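Local coordinates for protein phosphoacetylglucosamine mutase (Aspergillus lentulus, PDB 5O9X) that probably interconverts the 6-phosphate and 1-phosphate of N-acetylglucosamine, as a phosphohexomutase that binds glucose 1,6-bisphosphate, at residues G306-T311 against E448-Y453. The protein carries 1 engineered substitution. Sequence-based numbering, arbitrary orientation.
Sequences GDRIAT and EWLATY
The N-terminal turns of helix 306-324, in domain III of the phosphohexomutase fold, meet the short helix 446-451 and the loop that follows it, and Arg308 with Trp449 and Tyr453 makes most of the contact. The Arg308 chain bends at chi2 (-83°) and then runs extended into the turn. There its guanidinium meets the backbone end-on. NH1 and NH2 both donate to Tyr453 O, with NH2 at 2.8 Å. The two nitrogens come from the same face of that carbonyl. NH1 also donates to Leu450 O at 2.9 Å, from above its carbonyl plane, and weakly to Thr452 OG1. Its two hydrogens are shared among these three acceptors, and the bonds are bent.

The guanidinium also lies flat on the Tyr453 ring. The planes are 10° apart and Arg308 CZ sits 3.6 Å from the ring centroid, a cation-pi stack. Leu450 CD1 covers the opposite face near the rim. Tyr453 chi1 of 63° sets CG between its own N and carbonyl carbon, which brings the ring against one face of the guanidinium.

Trp449 NE1 donates to Arg308 O at 3.0 Å. The oxygen lies in the indole plane, and CZ2 of the same ring packs 4.0 Å from Ile309 CG1. A water donates to both Thr311 OG1 and Thr452 OG1. Asp307 points its carboxylate away, and OD1 accepts a hydrogen bond from Gln336 NE2.

Arg308 thus satisfies two carbonyls, one on the helix and one in the loop. Their partial negative charge, the ring and a weak, long ion pair with Asp455 would all be expected to stabilise its positive charge in this buried place.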
loop_
_atom_site.group_PDB
_atom_site.type_symbol
_atom_site.label_atom_id
_atom_site.label_comp_id
_atom_site.label_asym_id
_atom_site.label_seq_id
_atom_site.Cartn_x
_atom_site.Cartn_y
_atom_site.Cartn_z
ATOM N N GLY A 306 6.059 -5.910 7.719
ATOM C CA GLY A 306 4.968 -4.952 8.061
ATOM C C GLY A 306 4.375 -5.056 9.447
ATOM O O GLY A 306 4.030 -4.030 10.089
ATOM N N ASP A 307 4.208 -6.292 9.935
ATOM C CA ASP A 307 3.671 -6.443 11.303
ATOM C C ASP A 307 4.627 -6.035 12.376
ATOM O O ASP A 307 4.216 -5.606 13.459
ATOM C CB ASP A 307 3.215 -7.865 11.498
ATOM C CG ASP A 307 2.063 -8.163 10.572
ATOM O OD1 ASP A 307 0.956 -7.580 10.760
ATOM O OD2 ASP A 307 2.266 -8.920 9.593
ATOM N N ARG A 308 5.918 -6.149 12.102
ATOM C CA ARG A 308 6.923 -5.562 13.015
ATOM C C ARG A 308 6.826 -4.052 13.082
ATOM O O ARG A 308 7.023 -3.511 14.167
ATOM C CB ARG A 308 8.402 -5.851 12.607
ATOM C CG ARG A 308 8.679 -7.312 12.706
ATOM C CD ARG A 308 9.009 -7.602 14.192
ATOM N NE ARG A 308 9.309 -9.007 14.254
ATOM C CZ ARG A 308 9.831 -9.672 15.267
ATOM N NH1 ARG A 308 10.043 -9.051 16.442
ATOM N NH2 ARG A 308 10.080 -10.981 15.110
ATOM N N ILE A 309 6.553 -3.410 11.946
ATOM C CA ILE A 309 6.336 -1.944 11.938
ATOM C C ILE A 309 5.046 -1.604 12.704
ATOM O O ILE A 309 5.040 -0.694 13.530
ATOM C CB ILE A 309 6.310 -1.355 10.471
ATOM C CG1 ILE A 309 7.673 -1.710 9.784
ATOM C CG2 ILE A 309 6.144 0.182 10.533
ATOM C CD1 ILE A 309 7.753 -1.365 8.297
ATOM N N ALA A 310 3.958 -2.325 12.411
ATOM C CA ALA A 310 2.666 -2.069 13.095
ATOM C C ALA A 310 2.893 -2.158 14.632
ATOM O O ALA A 310 2.421 -1.303 15.423
ATOM C CB ALA A 310 1.666 -3.113 12.648
ATOM N N THR A 311 3.544 -3.222 15.052
ATOM C CA THR A 311 3.697 -3.444 16.513
ATOM C C THR A 311 4.665 -2.425 17.164
ATOM O O THR A 311 4.450 -1.991 18.309
ATOM C CB THR A 311 4.128 -4.881 16.830
ATOM O OG1 THR A 311 5.296 -5.227 16.116
ATOM C CG2 THR A 311 3.005 -5.815 16.422
ATOM N N GLU A 448 17.049 -5.072 19.462
ATOM C CA GLU A 448 15.920 -4.959 20.417
ATOM C C GLU A 448 14.563 -5.029 19.792
ATOM O O GLU A 448 13.588 -5.601 20.337
ATOM C CB GLU A 448 16.009 -3.649 21.264
ATOM C CG GLU A 448 17.142 -3.702 22.299
ATOM C CD GLU A 448 18.511 -3.434 21.717
ATOM O OE1 GLU A 448 18.623 -2.708 20.711
ATOM O OE2 GLU A 448 19.500 -3.939 22.245
ATOM N N TRP A 449 14.446 -4.471 18.592
ATOM C CA TRP A 449 13.188 -4.547 17.895
ATOM C C TRP A 449 12.883 -6.025 17.513
ATOM O O TRP A 449 11.766 -6.484 17.711
ATOM C CB TRP A 449 13.303 -3.652 16.601
ATOM C CG TRP A 449 12.016 -3.521 15.781
ATOM C CD1 TRP A 449 10.727 -3.954 16.108
ATOM C CD2 TRP A 449 11.925 -2.918 14.492
ATOM N NE1 TRP A 449 9.857 -3.602 15.086
ATOM C CE2 TRP A 449 10.566 -2.982 14.077
ATOM C CE3 TRP A 449 12.871 -2.351 13.626
ATOM C CZ2 TRP A 449 10.137 -2.511 12.814
ATOM C CZ3 TRP A 449 12.428 -1.842 12.400
ATOM C CH2 TRP A 449 11.085 -1.926 12.001
ATOM N N LEU A 450 13.865 -6.740 16.981
ATOM C CA LEU A 450 13.681 -8.167 16.683
ATOM C C LEU A 450 13.294 -8.992 17.938
ATOM O O LEU A 450 12.423 -9.886 17.849
ATOM C CB LEU A 450 14.913 -8.788 15.977
ATOM C CG LEU A 450 14.739 -10.243 15.420
ATOM C CD1 LEU A 450 13.906 -10.189 14.141
ATOM C CD2 LEU A 450 16.119 -10.783 15.163
ATOM N N ALA A 451 13.826 -8.588 19.108
ATOM C CA ALA A 451 13.605 -9.349 20.322
ATOM C C ALA A 451 12.210 -9.171 20.920
ATOM O O ALA A 451 11.791 -10.000 21.753
ATOM C CB ALA A 451 14.753 -9.032 21.358
ATOM N N THR A 452 11.414 -8.204 20.441
ATOM C CA THR A 452 10.039 -8.047 20.900
ATOM C C THR A 452 9.227 -9.358 20.891
ATOM O O THR A 452 8.474 -9.635 21.826
ATOM C CB THR A 452 9.254 -6.960 20.131
ATOM O OG1 THR A 452 9.309 -7.192 18.693
ATOM C CG2 THR A 452 9.867 -5.532 20.378
ATOM N N TYR A 453 9.319 -10.122 19.795
ATOM C CA TYR A 453 8.669 -11.429 19.693
ATOM C C TYR A 453 9.444 -12.214 18.616
ATOM O O TYR A 453 10.212 -11.637 17.846
ATOM C CB TYR A 453 7.171 -11.306 19.398
ATOM C CG TYR A 453 6.844 -10.644 18.030
ATOM C CD1 TYR A 453 6.866 -11.402 16.817
ATOM C CD2 TYR A 453 6.513 -9.258 17.965
ATOM C CE1 TYR A 453 6.554 -10.789 15.557
ATOM C CE2 TYR A 453 6.200 -8.642 16.738
ATOM C CZ TYR A 453 6.192 -9.406 15.568
ATOM O OH TYR A 453 5.865 -8.743 14.448
HETATM O O HOH W 1 7.690 -4.871 17.447
#